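Local coordinates for Slr0280 protein (PDB 5H3K) that is of unknown function but carries a phosphodiester glycosidase domain of the NAGPA family, and so may act on sugars held in phosphodiester linkage, at residues A[94-99]-A[271-276]; A[311-316]-A[601-606]; A[323-328]-A[588-593]; A[534-539]-A[569-574]. One frame throughout, in Å; residues are numbered along the deposited sequence.

Contact 1: A[94-99]-A[271-276]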
loop_
_atom_site.group_PDB
_atom_site.type_symbol
_atom_site.label_atom_id
_atom_site.label_comp_id
_atom_site.label_asym_id
_atom_site.label_seq_id
_atom_site.Cartn_x
_atom_site.Cartn_y
_atom_site.Cartn_z
ATOM N N LEU A 94 -18.949 -6.231 -10.791
ATOM C CA LEU A 94 -20.116 -5.400 -10.503
ATOM C C LEU A 94 -20.432 -5.375 -9.004
ATOM O O LEU A 94 -20.066 -6.305 -8.272
ATOM C CB LEU A 94 -21.332 -5.932 -11.273
ATOM C CG LEU A 94 -21.079 -6.269 -12.738
ATOM C CD1 LEU A 94 -22.352 -6.812 -13.396
ATOM C CD2 LEU A 94 -20.572 -5.054 -13.474
ATOM N N ASP A 95 -21.111 -4.319 -8.555
ATOM C CA ASP A 95 -21.511 -4.204 -7.152
ATOM C C ASP A 95 -22.218 -5.482 -6.709
ATOM O O ASP A 95 -23.098 -5.996 -7.417
ATOM C CB ASP A 95 -22.418 -2.991 -6.946
ATOM C CG ASP A 95 -21.695 -1.665 -7.141
ATOM O OD1 ASP A 95 -20.528 -1.650 -7.592
ATOM O OD2 ASP A 95 -22.306 -0.622 -6.848
ATOM N N ASN A 96 -21.799 -6.024 -5.567
ATOM C CA ASN A 96 -22.346 -7.287 -5.078
ATOM C C ASN A 96 -23.120 -7.114 -3.781
ATOM O O ASN A 96 -23.223 -6.013 -3.248
ATOM C CB ASN A 96 -21.236 -8.325 -4.874
ATOM C CG ASN A 96 -20.267 -7.939 -3.756
ATOM O OD1 ASN A 96 -19.999 -6.760 -3.533
ATOM N ND2 ASN A 96 -19.754 -8.934 -3.048
ATOM N N THR A 97 -23.658 -8.218 -3.277
ATOM C CA THR A 97 -24.358 -8.211 -2.003
ATOM C C THR A 97 -23.544 -8.977 -0.971
ATOM O O THR A 97 -22.823 -8.388 -0.168
ATOM C CB THR A 97 -25.770 -8.790 -2.144
ATOM O OG1 THR A 97 -25.706 -10.011 -2.890
ATOM C CG2 THR A 97 -26.654 -7.795 -2.883
ATOM N N SER A 98 -23.652 -10.294 -0.999
ATOM C CA SER A 98 -22.877 -11.134 -0.100
ATOM C C SER A 98 -21.431 -11.288 -0.605
ATOM O O SER A 98 -21.208 -11.421 -1.814
ATOM C CB SER A 98 -23.550 -12.503 -0.007
ATOM O OG SER A 98 -22.652 -13.456 0.531
ATOM N N PRO A 99 -20.438 -11.264 0.310
ATOM C CA PRO A 99 -19.042 -11.470 -0.112
ATOM C C PRO A 99 -18.807 -12.777 -0.866
ATOM O O PRO A 99 -17.840 -12.866 -1.615
ATOM C CB PRO A 99 -18.265 -11.487 1.212
ATOM C CG PRO A 99 -19.076 -10.626 2.129
ATOM C CD PRO A 99 -20.531 -10.855 1.725
ATOM N N LYS A 271 -17.832 2.047 -7.640
ATOM C CA LYS A 271 -17.928 0.618 -7.389
ATOM C C LYS A 271 -18.003 0.401 -5.886
ATOM O O LYS A 271 -17.378 1.136 -5.121
ATOM C CB LYS A 271 -16.700 -0.109 -7.967
ATOM C CG LYS A 271 -16.828 -1.647 -7.962
ATOM C CD LYS A 271 -15.489 -2.348 -8.257
ATOM C CE LYS A 271 -14.939 -2.010 -9.648
ATOM N NZ LYS A 271 -15.928 -2.292 -10.726
ATOM N N THR A 272 -18.787 -0.580 -5.459
ATOM C CA THR A 272 -18.796 -0.990 -4.055
ATOM C C THR A 272 -18.781 -2.508 -3.994
ATOM O O THR A 272 -19.718 -3.164 -4.447
ATOM C CB THR A 272 -20.013 -0.422 -3.281
ATOM O OG1 THR A 272 -20.001 1.012 -3.328
ATOM C CG2 THR A 272 -19.995 -0.871 -1.813
ATOM N N ILE A 273 -17.695 -3.069 -3.468
ATOM C CA ILE A 273 -17.544 -4.514 -3.379
ATOM C C ILE A 273 -17.461 -4.940 -1.924
ATOM O O ILE A 273 -16.538 -4.535 -1.193
ATOM C CB ILE A 273 -16.280 -5.039 -4.119
ATOM C CG1 ILE A 273 -16.317 -4.698 -5.616
ATOM C CG2 ILE A 273 -16.155 -6.541 -3.926
ATOM C CD1 ILE A 273 -17.418 -5.416 -6.426
ATOM N N ASN A 274 -18.433 -5.737 -1.489
ATOM C CA ASN A 274 -18.321 -6.407 -0.202
ATOM C C ASN A 274 -17.381 -7.593 -0.387
ATOM O O ASN A 274 -17.727 -8.597 -1.025
ATOM C CB ASN A 274 -19.701 -6.817 0.323
ATOM C CG ASN A 274 -20.647 -5.631 0.453
ATOM O OD1 ASN A 274 -20.305 -4.604 1.045
ATOM N ND2 ASN A 274 -21.836 -5.760 -0.119
ATOM N N TRP A 275 -16.171 -7.459 0.152
ATOM C CA TRP A 275 -15.048 -8.303 -0.246
ATOM C C TRP A 275 -14.944 -9.534 0.628
ATOM O O TRP A 275 -14.938 -10.664 0.138
ATOM C CB TRP A 275 -13.760 -7.476 -0.204
ATOM C CG TRP A 275 -12.593 -8.082 -0.911
ATOM C CD1 TRP A 275 -12.438 -8.241 -2.257
ATOM C CD2 TRP A 275 -11.377 -8.552 -0.305
ATOM N NE1 TRP A 275 -11.214 -8.810 -2.522
ATOM C CE2 TRP A 275 -10.545 -9.016 -1.343
ATOM C CE3 TRP A 275 -10.928 -8.647 1.019
ATOM C CZ2 TRP A 275 -9.274 -9.558 -1.105
ATOM C CZ3 TRP A 275 -9.668 -9.184 1.259
ATOM C CH2 TRP A 275 -8.856 -9.634 0.202
ATOM N N THR A 276 -14.842 -9.328 1.929
ATOM C CA THR A 276 -15.001 -10.446 2.847
ATOM C C THR A 276 -15.727 -9.906 4.062
ATOM O O THR A 276 -16.023 -8.708 4.120
ATOM C CB THR A 276 -13.646 -11.096 3.209
ATOM O OG1 THR A 276 -13.868 -12.440 3.672
ATOM C CG2 THR A 276 -12.923 -10.281 4.286
HETATM O O HOH W 1 -21.174 1.539 -5.837
HETATM O O HOH W 2 -22.003 -3.574 -3.253
#

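Contact 2: A[311-316]-A[601-606]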
loop_
_atom_site.group_PDB
_atom_site.type_symbol
_atom_site.label_atom_id
_atom_site.label_comp_id
_atom_site.label_asym_id
_atom_site.label_seq_id
_atom_site.Cartn_x
_atom_site.Cartn_y
_atom_site.Cartn_z
ATOM N N PRO A 311 2.045 -3.089 10.977
ATOM C CA PRO A 311 2.969 -2.368 10.100
ATOM C C PRO A 311 3.909 -3.363 9.439
ATOM O O PRO A 311 4.314 -4.355 10.065
ATOM C CB PRO A 311 3.737 -1.445 11.060
ATOM C CG PRO A 311 3.629 -2.091 12.401
ATOM C CD PRO A 311 2.342 -2.888 12.409
ATOM N N LEU A 312 4.242 -3.111 8.181
ATOM C CA LEU A 312 5.067 -4.022 7.415
ATOM C C LEU A 312 6.204 -3.233 6.821
ATOM O O LEU A 312 5.970 -2.205 6.173
ATOM C CB LEU A 312 4.236 -4.643 6.291
ATOM C CG LEU A 312 2.976 -5.417 6.695
ATOM C CD1 LEU A 312 2.286 -5.912 5.424
ATOM C CD2 LEU A 312 3.345 -6.585 7.595
ATOM N N MET A 313 7.432 -3.696 7.036
ATOM C CA MET A 313 8.604 -3.047 6.462
ATOM C C MET A 313 9.015 -3.718 5.172
ATOM O O MET A 313 8.868 -4.931 5.030
ATOM C CB MET A 313 9.784 -3.115 7.432
ATOM C CG MET A 313 9.456 -2.603 8.785
ATOM S SD MET A 313 9.329 -0.821 8.848
ATOM C CE MET A 313 11.027 -0.336 9.061
ATOM N N ALA A 314 9.536 -2.917 4.242
ATOM C CA ALA A 314 10.018 -3.397 2.939
ATOM C C ALA A 314 10.969 -4.575 3.105
ATOM O O ALA A 314 10.880 -5.581 2.392
ATOM C CB ALA A 314 10.721 -2.279 2.197
ATOM N N ASN A 315 11.907 -4.416 4.028
ATOM C CA ASN A 315 12.715 -5.536 4.495
ATOM C C ASN A 315 12.108 -6.051 5.801
ATOM O O ASN A 315 12.122 -5.363 6.824
ATOM C CB ASN A 315 14.181 -5.109 4.661
ATOM C CG ASN A 315 15.101 -6.291 4.913
ATOM O OD1 ASN A 315 14.844 -7.117 5.798
ATOM N ND2 ASN A 315 16.180 -6.377 4.138
ATOM N N PRO A 316 11.542 -7.268 5.769
ATOM C CA PRO A 316 10.702 -7.745 6.868
ATOM C C PRO A 316 11.426 -7.814 8.210
ATOM O O PRO A 316 10.762 -7.839 9.239
ATOM C CB PRO A 316 10.275 -9.140 6.403
ATOM C CG PRO A 316 10.423 -9.105 4.913
ATOM C CD PRO A 316 11.629 -8.247 4.674
ATOM N N VAL A 601 8.514 2.022 -1.431
ATOM C CA VAL A 601 8.284 2.686 -0.144
ATOM C C VAL A 601 8.976 1.927 0.977
ATOM O O VAL A 601 9.318 0.757 0.827
ATOM C CB VAL A 601 6.767 2.833 0.181
ATOM C CG1 VAL A 601 6.045 3.615 -0.922
ATOM C CG2 VAL A 601 6.115 1.457 0.356
ATOM N N SER A 602 9.173 2.590 2.107
ATOM C CA SER A 602 9.812 1.956 3.266
ATOM C C SER A 602 8.888 1.010 4.033
ATOM O O SER A 602 9.306 -0.051 4.520
ATOM C CB SER A 602 10.309 3.038 4.223
ATOM O OG SER A 602 10.553 2.493 5.524
ATOM N N ASN A 603 7.628 1.395 4.180
ATOM C CA ASN A 603 6.745 0.618 5.031
ATOM C C ASN A 603 5.269 0.833 4.725
ATOM O O ASN A 603 4.883 1.773 4.011
ATOM C CB ASN A 603 7.047 0.889 6.509
ATOM C CG ASN A 603 6.953 2.371 6.877
ATOM O OD1 ASN A 603 5.857 2.925 7.061
ATOM N ND2 ASN A 603 8.102 3.004 7.034
ATOM N N ALA A 604 4.446 -0.038 5.286
ATOM C CA ALA A 604 3.029 -0.049 4.974
ATOM C C ALA A 604 2.225 -0.398 6.212
ATOM O O ALA A 604 2.772 -0.845 7.224
ATOM C CB ALA A 604 2.775 -1.079 3.886
ATOM N N ILE A 605 0.919 -0.170 6.149
ATOM C CA ILE A 605 0.027 -0.770 7.130
ATOM C C ILE A 605 -0.669 -1.913 6.413
ATOM O O ILE A 605 -1.295 -1.700 5.372
ATOM C CB ILE A 605 -0.987 0.244 7.669
ATOM C CG1 ILE A 605 -0.271 1.333 8.481
ATOM C CG2 ILE A 605 -2.050 -0.430 8.553
ATOM C CD1 ILE A 605 -1.170 2.528 8.833
ATOM N N GLY A 606 -0.568 -3.120 6.967
ATOM C CA GLY A 606 -1.159 -4.306 6.358
ATOM C C GLY A 606 -2.335 -4.822 7.175
ATOM O O GLY A 606 -2.350 -4.724 8.402
#

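Contact 3: A[323-328]-A[588-593]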
loop_
_atom_site.group_PDB
_atom_site.type_symbol
_atom_site.label_atom_id
_atom_site.label_comp_id
_atom_site.label_asym_id
_atom_site.label_seq_id
_atom_site.Cartn_x
_atom_site.Cartn_y
_atom_site.Cartn_z
ATOM N N ALA A 323 10.634 -0.974 -1.168
ATOM C CA ALA A 323 10.077 -1.910 -2.143
ATOM C C ALA A 323 8.703 -1.412 -2.593
ATOM O O ALA A 323 8.033 -0.701 -1.849
ATOM C CB ALA A 323 9.960 -3.312 -1.517
ATOM N N PRO A 324 8.261 -1.800 -3.798
ATOM C CA PRO A 324 6.890 -1.427 -4.174
ATOM C C PRO A 324 5.887 -1.926 -3.142
ATOM O O PRO A 324 6.053 -3.030 -2.609
ATOM C CB PRO A 324 6.680 -2.165 -5.505
ATOM C CG PRO A 324 8.079 -2.319 -6.061
ATOM C CD PRO A 324 8.930 -2.593 -4.846
ATOM N N LEU A 325 4.882 -1.106 -2.836
ATOM C CA LEU A 325 3.850 -1.463 -1.871
ATOM C C LEU A 325 3.208 -2.794 -2.258
ATOM O O LEU A 325 2.947 -3.641 -1.398
ATOM C CB LEU A 325 2.785 -0.353 -1.795
ATOM C CG LEU A 325 1.569 -0.425 -0.854
ATOM C CD1 LEU A 325 0.456 -1.299 -1.399
ATOM C CD2 LEU A 325 1.937 -0.873 0.576
ATOM N N VAL A 326 2.954 -2.980 -3.547
ATOM C CA VAL A 326 2.285 -4.193 -3.995
ATOM C C VAL A 326 3.165 -5.429 -3.763
ATOM O O VAL A 326 2.652 -6.521 -3.506
ATOM C CB VAL A 326 1.800 -4.087 -5.466
ATOM C CG1 VAL A 326 2.959 -4.360 -6.427
ATOM C CG2 VAL A 326 0.639 -5.058 -5.709
ATOM N N THR A 327 4.486 -5.247 -3.823
ATOM C CA THR A 327 5.445 -6.319 -3.521
ATOM C C THR A 327 5.467 -6.623 -2.026
ATOM O O THR A 327 5.502 -7.799 -1.620
ATOM C CB THR A 327 6.864 -5.966 -4.019
ATOM O OG1 THR A 327 6.820 -5.780 -5.442
ATOM C CG2 THR A 327 7.835 -7.090 -3.693
ATOM N N ILE A 328 5.437 -5.573 -1.202
ATOM C CA ILE A 328 5.312 -5.767 0.240
ATOM C C ILE A 328 4.044 -6.573 0.532
ATOM O O ILE A 328 4.093 -7.560 1.264
ATOM C CB ILE A 328 5.271 -4.417 1.007
ATOM C CG1 ILE A 328 6.595 -3.651 0.818
ATOM C CG2 ILE A 328 4.965 -4.649 2.487
ATOM C CD1 ILE A 328 6.599 -2.230 1.434
ATOM N N GLY A 588 -3.347 -8.422 -3.073
ATOM C CA GLY A 588 -2.075 -8.359 -3.777
ATOM C C GLY A 588 -2.082 -7.659 -5.133
ATOM O O GLY A 588 -1.215 -7.939 -5.972
ATOM N N GLN A 589 -3.041 -6.757 -5.350
ATOM C CA GLN A 589 -3.091 -5.946 -6.567
ATOM C C GLN A 589 -3.351 -4.506 -6.188
ATOM O O GLN A 589 -4.115 -4.245 -5.271
ATOM C CB GLN A 589 -4.200 -6.406 -7.522
ATOM C CG GLN A 589 -4.154 -7.893 -7.882
ATOM C CD GLN A 589 -2.951 -8.273 -8.728
ATOM O OE1 GLN A 589 -2.248 -7.413 -9.271
ATOM N NE2 GLN A 589 -2.714 -9.575 -8.852
ATOM N N LEU A 590 -2.739 -3.564 -6.904
ATOM C CA LEU A 590 -3.027 -2.146 -6.661
ATOM C C LEU A 590 -4.407 -1.762 -7.162
ATOM O O LEU A 590 -4.791 -2.117 -8.285
ATOM C CB LEU A 590 -1.995 -1.241 -7.344
ATOM C CG LEU A 590 -0.569 -1.194 -6.813
ATOM C CD1 LEU A 590 0.207 -0.046 -7.509
ATOM C CD2 LEU A 590 -0.551 -1.046 -5.299
ATOM N N LEU A 591 -5.144 -1.019 -6.346
ATOM C CA LEU A 591 -6.503 -0.604 -6.696
ATOM C C LEU A 591 -6.545 0.779 -7.320
ATOM O O LEU A 591 -7.424 1.075 -8.128
ATOM C CB LEU A 591 -7.388 -0.575 -5.443
ATOM C CG LEU A 591 -7.690 -1.886 -4.713
ATOM C CD1 LEU A 591 -8.703 -1.629 -3.604
ATOM C CD2 LEU A 591 -8.221 -2.907 -5.706
ATOM N N ASP A 592 -5.594 1.623 -6.938
ATOM C CA ASP A 592 -5.725 3.070 -7.116
ATOM C C ASP A 592 -4.907 3.667 -8.251
ATOM O O ASP A 592 -5.167 4.801 -8.666
ATOM C CB ASP A 592 -5.302 3.770 -5.823
ATOM C CG ASP A 592 -3.834 3.514 -5.482
ATOM O OD1 ASP A 592 -3.447 2.327 -5.340
ATOM O OD2 ASP A 592 -3.063 4.494 -5.366
ATOM N N ARG A 593 -3.888 2.944 -8.720
ATOM C CA ARG A 593 -3.026 3.446 -9.788
ATOM C C ARG A 593 -2.347 2.278 -10.464
ATOM O O ARG A 593 -2.346 1.164 -9.933
ATOM C CB ARG A 593 -1.960 4.406 -9.222
ATOM C CG ARG A 593 -0.845 3.711 -8.418
ATOM C CD ARG A 593 -0.079 4.687 -7.522
ATOM N NE ARG A 593 0.444 5.815 -8.284
ATOM C CZ ARG A 593 0.898 6.957 -7.767
ATOM N NH1 ARG A 593 0.941 7.137 -6.460
ATOM N NH2 ARG A 593 1.326 7.925 -8.579
#

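Contact 4: A[534-539]-A[569-574]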
loop_
_atom_site.group_PDB
_atom_site.type_symbol
_atom_site.label_atom_id
_atom_site.label_comp_id
_atom_site.label_asym_id
_atom_site.label_seq_id
_atom_site.Cartn_x
_atom_site.Cartn_y
_atom_site.Cartn_z
ATOM N N ILE A 534 -4.983 7.028 6.807
ATOM C CA ILE A 534 -5.702 6.047 7.601
ATOM C C ILE A 534 -6.623 6.804 8.549
ATOM O O ILE A 534 -6.210 7.789 9.181
ATOM C CB ILE A 534 -4.774 5.070 8.367
ATOM C CG1 ILE A 534 -5.615 4.082 9.187
ATOM C CG2 ILE A 534 -3.764 5.826 9.252
ATOM C CD1 ILE A 534 -4.838 2.875 9.630
ATOM N N ALA A 535 -7.872 6.361 8.635
ATOM C CA ALA A 535 -8.860 7.061 9.432
ATOM C C ALA A 535 -9.767 6.076 10.138
ATOM O O ALA A 535 -9.793 4.877 9.803
ATOM C CB ALA A 535 -9.682 7.994 8.545
ATOM N N VAL A 536 -10.493 6.567 11.132
ATOM C CA VAL A 536 -11.579 5.774 11.703
ATOM C C VAL A 536 -12.888 6.555 11.616
ATOM O O VAL A 536 -12.898 7.776 11.800
ATOM C CB VAL A 536 -11.290 5.328 13.158
ATOM C CG1 VAL A 536 -10.000 4.519 13.223
ATOM C CG2 VAL A 536 -11.190 6.531 14.077
ATOM N N ASP A 537 -13.979 5.851 11.318
ATOM C CA ASP A 537 -15.313 6.473 11.242
ATOM C C ASP A 537 -16.084 6.407 12.570
ATOM O O ASP A 537 -15.518 6.039 13.597
ATOM C CB ASP A 537 -16.146 5.878 10.093
ATOM C CG ASP A 537 -16.509 4.398 10.300
ATOM O OD1 ASP A 537 -16.511 3.874 11.444
ATOM O OD2 ASP A 537 -16.820 3.745 9.284
ATOM N N ARG A 538 -17.371 6.758 12.520
ATOM C CA ARG A 538 -18.258 6.776 13.687
ATOM C C ARG A 538 -18.377 5.413 14.367
ATOM O O ARG A 538 -18.550 5.327 15.587
ATOM C CB ARG A 538 -19.658 7.222 13.253
ATOM C CG ARG A 538 -19.666 8.236 12.108
ATOM C CD ARG A 538 -19.563 9.665 12.626
ATOM N NE ARG A 538 -19.354 10.624 11.544
ATOM C CZ ARG A 538 -19.164 11.928 11.725
ATOM N NH1 ARG A 538 -19.160 12.440 12.954
ATOM N NH2 ARG A 538 -18.977 12.724 10.676
ATOM N N ASN A 539 -18.287 4.354 13.568
ATOM C CA ASN A 539 -18.486 2.994 14.049
ATOM C C ASN A 539 -17.188 2.381 14.551
ATOM O O ASN A 539 -17.165 1.246 15.043
ATOM C CB ASN A 539 -19.067 2.136 12.931
ATOM C CG ASN A 539 -20.208 2.823 12.199
ATOM O OD1 ASN A 539 -20.174 2.983 10.972
ATOM N ND2 ASN A 539 -21.227 3.241 12.951
ATOM N N GLY A 569 -16.518 10.625 6.170
ATOM C CA GLY A 569 -17.043 10.263 7.477
ATOM C C GLY A 569 -15.969 10.034 8.522
ATOM O O GLY A 569 -16.217 9.415 9.562
ATOM N N ALA A 570 -14.765 10.536 8.268
ATOM C CA ALA A 570 -13.676 10.335 9.220
ATOM C C ALA A 570 -13.904 11.136 10.500
ATOM O O ALA A 570 -14.160 12.334 10.438
ATOM C CB ALA A 570 -12.343 10.717 8.591
ATOM N N VAL A 571 -13.808 10.484 11.658
ATOM C CA VAL A 571 -13.803 11.218 12.930
ATOM C C VAL A 571 -12.382 11.471 13.438
ATOM O O VAL A 571 -12.138 12.445 14.137
ATOM C CB VAL A 571 -14.645 10.517 14.017
ATOM C CG1 VAL A 571 -16.054 10.296 13.515
ATOM C CG2 VAL A 571 -14.034 9.199 14.411
ATOM N N ASN A 572 -11.455 10.577 13.097
ATOM C CA ASN A 572 -10.027 10.804 13.321
ATOM C C ASN A 572 -9.349 10.431 12.008
ATOM O O ASN A 572 -9.771 9.468 11.383
ATOM C CB ASN A 572 -9.492 9.886 14.434
ATOM C CG ASN A 572 -10.085 10.192 15.803
ATOM O OD1 ASN A 572 -10.140 11.341 16.231
ATOM N ND2 ASN A 572 -10.505 9.151 16.503
ATOM N N ALA A 573 -8.330 11.180 11.578
ATOM C CA ALA A 573 -7.667 10.925 10.307
ATOM C C ALA A 573 -6.210 11.351 10.363
ATOM O O ALA A 573 -5.894 12.437 10.853
ATOM C CB ALA A 573 -8.391 11.670 9.160
ATOM N N LEU A 574 -5.336 10.484 9.855
ATOM C CA LEU A 574 -3.901 10.723 9.807
ATOM C C LEU A 574 -3.454 10.712 8.359
ATOM O O LEU A 574 -3.704 9.740 7.623
ATOM C CB LEU A 574 -3.160 9.620 10.579
ATOM C CG LEU A 574 -1.636 9.589 10.451
ATOM C CD1 LEU A 574 -1.050 10.813 11.123
ATOM C CD2 LEU A 574 -1.118 8.298 11.108
#

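Contact 1: A[94-99]-A[271-276]
Asn-96 and Asn-274 form the middle of this contact, each with its side-chain amide turned to the other's segment. Starting at Asn-96 CB, the chain swings CG in between its own backbone N and carbonyl carbon (chi1 66°), and CG arrives 3.7 Å from Asn-274 N. From there the amide forks. Asn-96 OD1 accepts from Asn-274 N at 2.8 Å, in the carbonyl plane and on a lone pair, while Asn-96 ND2 donates almost straight to Asn-274 O at 2.9 Å. One flat amide thus reads both backbone polar atoms of a strand residue, as a neighbouring strand would. Asn-274 answers with ND2, which reaches Thr-97 O at 2.8 Å. Farther along, Thr-272 N meets Asp-95 OD1 at 3.0 Å from well above the carboxylate plane, and one water joins Asp-95 OD2 to Thr-272 OG1. A second water donates to both Asn-96 O and Thr-272 O. At the other end the Pro-99 ring rests against the backbone of 274-276. Strand 271-276 is an edge strand of its eight-stranded sheet: strand 279-288 pairs with one edge, and the loop between strands 92-93 and 101-105 binds it here, with Arg-123 of strand 122-126 packing on Asn-96 and Ile-273.

Contact 2: A[311-316]-A[601-606]
Met-313 and Asn-603 come together through two different first torsions: Met-313 CG lies beside its backbone N and opposite the carbonyl carbon (chi1 -53°), whereas Asn-603 CG sits between N and C (chi1 56°), and the two side chains then run alongside each other in the same direction. The bend at chi2 lays Met-313 SD 3.7 Å from Asn-603 CB; a further bend at chi3 turns only the terminal methyl. The two residues form a non-hydrogen-bonded pair of an antiparallel ladder between strands 307-313 and 600-609. The next pair inward, Leu-312 with Ala-604, is the hydrogen-bonded one, with Leu-312 N giving to Ala-604 O at 2.9 Å and Ala-604 N to Leu-312 O at 2.8 Å. Past the end of the regular ladder, Ala-314 N still reaches Ser-602 O at 2.9 Å, and the N-H points nearly straight at its acceptor (164°).

On the face of Leu-312 and Ala-604, Leu-312 CD1 lies over the backbone of Gly-606, 3.9 Å from its CA, and helix 325-331 covers both side chains through Ile-328 and Leu-325. On the opposite face, Pro-311, Met-313 and Asn-603 pack against Val-354 of strand 354-356.

The polar end of Asn-603 is buried but satisfied: ND2 donates to Ser-602 OG at 2.9 Å, and OD1 accepts from Gly-341 N. Held at both amide atoms, it has its flip fixed. Apolar side chains cover the Leu-312 and Ala-604 face, while the other face also takes in this amide. Neither segment has an ionisable side chain, and the polar groups described find their partners within the protein.

Contact 3: A[323-328]-A[588-593]
Val-326 CG2 lies over one face of the peptide that joins Gly-588 to Gln-589, 3.4 Å from Gly-588 O, with the methyl well above the peptide plane. That carbonyl oxygen is not left to the methyl: Arg-330, one turn farther along the same helix, donates to it through NE and holds Gln-589 OE1 through NH2. The position of the methyl follows from chi1 (81°), which places CG1 between the backbone N and carbonyl carbon and sends CG2 out on the far side from N. The rest of the contact is apolar. Leu-590 CD2 touches two side chains of the helix's first turn, 3.8 Å from Val-326 CB and 4.0 Å from Leu-325 CD1, and Leu-590 CG also lies against Val-326. The two leucines cross at a slant. No hydrogen bond links the segments, and all five touching residues are buried. Pro-324 is the N-cap: Pro-324 O accepts from Ile-328 N at 3.0 Å. Helix 325-331 sets its opening turn on the short strand 589-590, with Leu-325 also reaching Ala-604 of strand 600-609; behind strand 589-590, Gln-589 packs on helix 82-89 and bonds Pro-64 O.

Contact 4: A[534-539]-A[569-574]
Ala-535 and Ala-573 mark the tight part: they face each other as a non-hydrogen-bonded antiparallel pair with CB atoms 3.9 Å apart, and Ala-535 CB also comes within 3.8 Å of Ala-570 CB. Next to them Ile-534 and Leu-574 exchange two backbone bonds, Leu-574 N reaching Ile-534 O at 2.9 Å, while Ile-534 CG2 lies against Leu-574 CB; Ile-371 of strand 369-373 covers both. Val-536 CG2 packs on the amide of Asn-572, 3.6 Å from ND2, and the OD1 end of that amide accepts from Gln-508 N. Here the ladder of strands 531-536 and 572-576, central in the eight-stranded sheet, widens into a classic beta bulge. Val-571 and Asn-572 both face Val-536, whose carbonyl oxygen takes Val-571 N at 2.9 Å and, weakly, Asn-572 N at 3.4 Å. Gly-569, in a Schellman motif at the end of helix 558-567, leads the chain into it. Beyond the bulge the contact loosens toward solvent. Asp-537 OD1 accepts from Asn-539 N, an Asx turn, and Asn-541 N shares the same oxygen. Exposed Arg-538, bent at chi2 (-88°), lays its guanidinium across Val-571, with CG1 over one face and 3.7 Å from Arg-538 CD.

How the contacts relate
Contacts 2 and 3 are buried near the middle of the chain, contact 4 is partly so, and contact 1 lies at the surface. Contacts 2 and 3 adjoin: strand 323-324 pairs with strand 600-609, where Ala-323 O and Val-601 N probably hydrogen bond, and the helix that follows packs on the same strand through Leu-325. Contact 4 meets contact 2 through Ile-605 CD1 and Ile-534 CD1. Contact 1 touches none of the others, yet its strand 271-276 edges the same eight-stranded sheet that contact 4 joins near its centre. Chemistry follows place: side-chain amides and waters stitch contact 1, backbone ladders build contacts 2 and 4, and contact 3 is apolar packing with no hydrogen bond between its segments.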